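Local structure of ribonucleoside triphosphate reductase (Lactobacillus leichmannii, 1L1L) at residues D498-P508 and L664-T672. The protein catalyses the adenosylcobalamin-dependent reduction of ribonucleoside triphosphates to 2'-deoxyribonucleoside triphosphates, as an allosterically regulated monomer. Numbering follows the deposited sequence.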
# COMPACT_ATOMS: atom_id res chain seq x y z
N ASP A 498 27.62 -19.90 -11.68
CA ASP A 498 26.20 -20.22 -11.56
C ASP A 498 26.02 -21.69 -11.19
O ASP A 498 26.57 -22.57 -11.84
CB ASP A 498 25.49 -19.95 -12.88
CG ASP A 498 23.98 -20.11 -12.77
OD1 ASP A 498 23.32 -19.16 -12.31
OD2 ASP A 498 23.47 -21.19 -13.13
N PRO A 499 25.23 -21.96 -10.14
CA PRO A 499 24.97 -23.33 -9.66
C PRO A 499 24.47 -24.32 -10.72
O PRO A 499 24.60 -25.52 -10.55
CB PRO A 499 23.95 -23.12 -8.54
CG PRO A 499 23.22 -21.90 -8.98
CD PRO A 499 24.34 -21.00 -9.46
N GLU A 500 23.91 -23.82 -11.81
CA GLU A 500 23.41 -24.71 -12.85
C GLU A 500 24.21 -24.66 -14.14
O GLU A 500 24.65 -25.69 -14.65
CB GLU A 500 21.95 -24.41 -13.18
CG GLU A 500 21.00 -24.53 -12.01
CD GLU A 500 19.55 -24.49 -12.46
OE1 GLU A 500 19.22 -23.66 -13.34
OE2 GLU A 500 18.74 -25.27 -11.92
N THR A 501 24.39 -23.45 -14.67
CA THR A 501 25.11 -23.26 -15.92
C THR A 501 26.62 -23.14 -15.73
O THR A 501 27.36 -23.15 -16.71
CB THR A 501 24.62 -22.01 -16.65
OG1 THR A 501 24.88 -20.86 -15.85
CG2 THR A 501 23.12 -22.12 -16.93
N HIS A 502 27.07 -23.00 -14.49
CA HIS A 502 28.49 -22.87 -14.20
C HIS A 502 29.05 -21.56 -14.76
O HIS A 502 30.27 -21.36 -14.81
CB HIS A 502 29.26 -24.06 -14.79
CG HIS A 502 28.74 -25.39 -14.34
ND1 HIS A 502 28.21 -26.32 -15.21
CD2 HIS A 502 28.65 -25.93 -13.10
CE1 HIS A 502 27.81 -27.38 -14.53
NE2 HIS A 502 28.06 -27.17 -13.25
N GLU A 503 28.16 -20.67 -15.17
CA GLU A 503 28.57 -19.37 -15.70
C GLU A 503 29.31 -18.59 -14.62
O GLU A 503 28.88 -18.56 -13.46
CB GLU A 503 27.34 -18.59 -16.15
CG GLU A 503 27.59 -17.11 -16.44
CD GLU A 503 26.34 -16.40 -16.92
OE1 GLU A 503 25.29 -16.56 -16.27
OE2 GLU A 503 26.41 -15.67 -17.93
N ALA A 504 30.43 -17.98 -14.98
CA ALA A 504 31.21 -17.20 -14.03
C ALA A 504 30.40 -15.94 -13.67
O ALA A 504 29.87 -15.26 -14.54
CB ALA A 504 32.56 -16.81 -14.64
N ILE A 505 30.31 -15.66 -12.38
CA ILE A 505 29.57 -14.50 -11.91
C ILE A 505 30.21 -13.88 -10.67
O ILE A 505 31.09 -14.47 -10.04
CB ILE A 505 28.12 -14.88 -11.54
CG1 ILE A 505 28.15 -16.01 -10.50
CG2 ILE A 505 27.36 -15.30 -12.79
CD1 ILE A 505 26.79 -16.42 -9.99
N LYS A 506 29.77 -12.67 -10.35
CA LYS A 506 30.27 -11.97 -9.18
C LYS A 506 29.24 -12.13 -8.06
O LYS A 506 28.11 -11.67 -8.18
CB LYS A 506 30.46 -10.49 -9.49
CG LYS A 506 31.58 -10.19 -10.47
CD LYS A 506 32.92 -10.48 -9.82
CE LYS A 506 34.07 -9.97 -10.66
NZ LYS A 506 35.33 -9.96 -9.85
N VAL A 507 29.63 -12.79 -6.99
CA VAL A 507 28.73 -12.98 -5.86
C VAL A 507 29.13 -11.99 -4.77
O VAL A 507 30.30 -11.65 -4.61
CB VAL A 507 28.81 -14.42 -5.32
CG1 VAL A 507 27.99 -14.55 -4.04
CG2 VAL A 507 28.29 -15.39 -6.37
N PRO A 508 28.14 -11.50 -4.00
CA PRO A 508 28.40 -10.54 -2.93
C PRO A 508 28.95 -11.16 -1.66
O PRO A 508 28.69 -12.32 -1.35
CB PRO A 508 27.03 -9.92 -2.71
CG PRO A 508 26.12 -11.10 -2.91
CD PRO A 508 26.69 -11.70 -4.18
N LEU A 664 21.48 -10.00 -14.04
CA LEU A 664 21.19 -10.04 -12.62
C LEU A 664 19.87 -10.75 -12.33
O LEU A 664 19.76 -11.46 -11.33
CB LEU A 664 21.20 -8.63 -12.03
CG LEU A 664 22.64 -8.09 -11.95
CD1 LEU A 664 22.64 -6.57 -11.83
CD2 LEU A 664 23.35 -8.74 -10.77
N LEU A 665 18.87 -10.56 -13.18
CA LEU A 665 17.60 -11.25 -12.97
C LEU A 665 17.85 -12.76 -13.01
O LEU A 665 17.32 -13.53 -12.20
CB LEU A 665 16.58 -10.85 -14.05
CG LEU A 665 16.01 -9.44 -13.90
CD1 LEU A 665 15.28 -9.00 -15.17
CD2 LEU A 665 15.07 -9.41 -12.68
N ARG A 666 18.69 -13.19 -13.96
CA ARG A 666 18.99 -14.62 -14.05
C ARG A 666 19.79 -15.06 -12.84
O ARG A 666 19.50 -16.09 -12.22
CB ARG A 666 19.78 -14.92 -15.33
CG ARG A 666 19.02 -14.64 -16.63
CD ARG A 666 19.60 -15.45 -17.79
NE ARG A 666 21.05 -15.34 -17.87
CZ ARG A 666 21.71 -14.26 -18.29
NH1 ARG A 666 21.03 -13.18 -18.66
NH2 ARG A 666 23.03 -14.25 -18.32
N GLN A 667 20.78 -14.27 -12.47
CA GLN A 667 21.62 -14.63 -11.33
C GLN A 667 20.84 -14.91 -10.05
O GLN A 667 21.15 -15.85 -9.33
CB GLN A 667 22.66 -13.54 -11.04
CG GLN A 667 23.74 -14.02 -10.09
CD GLN A 667 24.76 -12.95 -9.74
OE1 GLN A 667 25.08 -12.09 -10.57
NE2 GLN A 667 25.28 -13.01 -8.52
N TYR A 668 19.83 -14.09 -9.76
CA TYR A 668 19.07 -14.28 -8.54
C TYR A 668 17.75 -15.04 -8.68
O TYR A 668 16.88 -14.95 -7.81
CB TYR A 668 18.82 -12.92 -7.88
CG TYR A 668 20.08 -12.28 -7.34
CD1 TYR A 668 20.89 -11.47 -8.14
CD2 TYR A 668 20.49 -12.52 -6.03
CE1 TYR A 668 22.07 -10.91 -7.64
CE2 TYR A 668 21.67 -11.96 -5.52
CZ TYR A 668 22.45 -11.16 -6.33
OH TYR A 668 23.61 -10.63 -5.82
N ARG A 669 17.62 -15.82 -9.75
CA ARG A 669 16.39 -16.58 -9.98
C ARG A 669 16.08 -17.59 -8.89
O ARG A 669 14.95 -18.10 -8.82
CB ARG A 669 16.44 -17.27 -11.36
CG ARG A 669 17.50 -18.35 -11.51
CD ARG A 669 17.59 -18.83 -12.96
NE ARG A 669 18.47 -19.98 -13.11
CZ ARG A 669 19.80 -19.93 -12.99
NH1 ARG A 669 20.41 -18.78 -12.73
NH2 ARG A 669 20.52 -21.04 -13.11
N PHE A 670 17.04 -17.88 -8.03
CA PHE A 670 16.79 -18.84 -6.95
C PHE A 670 16.57 -18.16 -5.60
O PHE A 670 16.35 -18.84 -4.58
CB PHE A 670 17.95 -19.83 -6.83
CG PHE A 670 18.23 -20.62 -8.09
CD1 PHE A 670 19.38 -20.38 -8.83
CD2 PHE A 670 17.33 -21.59 -8.53
CE1 PHE A 670 19.64 -21.11 -9.99
CE2 PHE A 670 17.58 -22.32 -9.69
CZ PHE A 670 18.74 -22.09 -10.42
N ILE A 671 16.60 -16.83 -5.58
CA ILE A 671 16.44 -16.08 -4.34
C ILE A 671 15.31 -15.05 -4.31
O ILE A 671 14.55 -14.97 -3.35
CB ILE A 671 17.76 -15.34 -3.99
CG1 ILE A 671 18.86 -16.37 -3.70
CG2 ILE A 671 17.56 -14.44 -2.77
CD1 ILE A 671 20.21 -15.75 -3.39
N THR A 672 15.18 -14.26 -5.37
CA THR A 672 14.16 -13.22 -5.38
C THR A 672 12.72 -13.67 -5.63
O THR A 672 12.40 -14.29 -6.65
CB THR A 672 14.53 -12.13 -6.38
OG1 THR A 672 15.85 -11.66 -6.09
CG2 THR A 672 13.55 -10.98 -6.25
O HOH W 1 23.15 -17.74 -9.84
O HOH W 2 16.83 -22.20 -13.87
O HOH W 3 26.31 -9.78 -9.06
O HOH W 4 27.86 -11.52 -12.42
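Arg669 leaves its backbone with CG between N and the carbonyl carbon (chi1 65°) and then runs straight to NE, while Asp498, its CG anti to N (chi1 -174°), comes from the opposite direction, so that guanidinium and carboxylate meet end-on. The two planes are nearly coplanar, 16° apart: Arg669 NH1 donates to Asp498 OD1 at 3.0 Å, and Arg669 NH2 reaches the syn lone pair of OD2. The second hydrogen of Arg669 NH2 goes to Glu500 OE1, 2.9 Å away and met from above that carboxylate's plane. Arginine suits the place because its flat, multiply donating end can serve two acids while Arg669 NH1 also bonds Arg666 O at 2.9 Å, a tie back to the last turn of helix 661-667 that fixes the group's rotation. Aspartate is short enough for OD2 to accept also from the backbone N of Glu500 and of Thr501, the latter on its anti lone pair; the turn thus orients the acid. Phe670, whose flat ring can cover the guanidinium, lays CE1 over its face and turns an edge to the Glu500 carboxylate; the same CE1 lies 3.8 Å from Pro499 CG.

Farther along, glutamine suits its place by doing both jobs: Gln667 sets its aliphatic CG against Ile505 CD1, donates from NE2 to Lys506 O at 3.1 Å, and accepts at OE1 from a water that also binds that carbonyl. Glu503 adds a long salt bridge to Arg666, whose stronger one is to Glu662. Pro508 CD rests on the Tyr668 hydroxyl oxygen.

The whole joins the two-stranded antiparallel hairpin 490-497/504-510 to the C-terminal end of helix 661-667 at the protein surface, with an Asx turn at Asp498 in the hairpin's connection and a salt-bridge network of Asp498, Glu500 and Arg669.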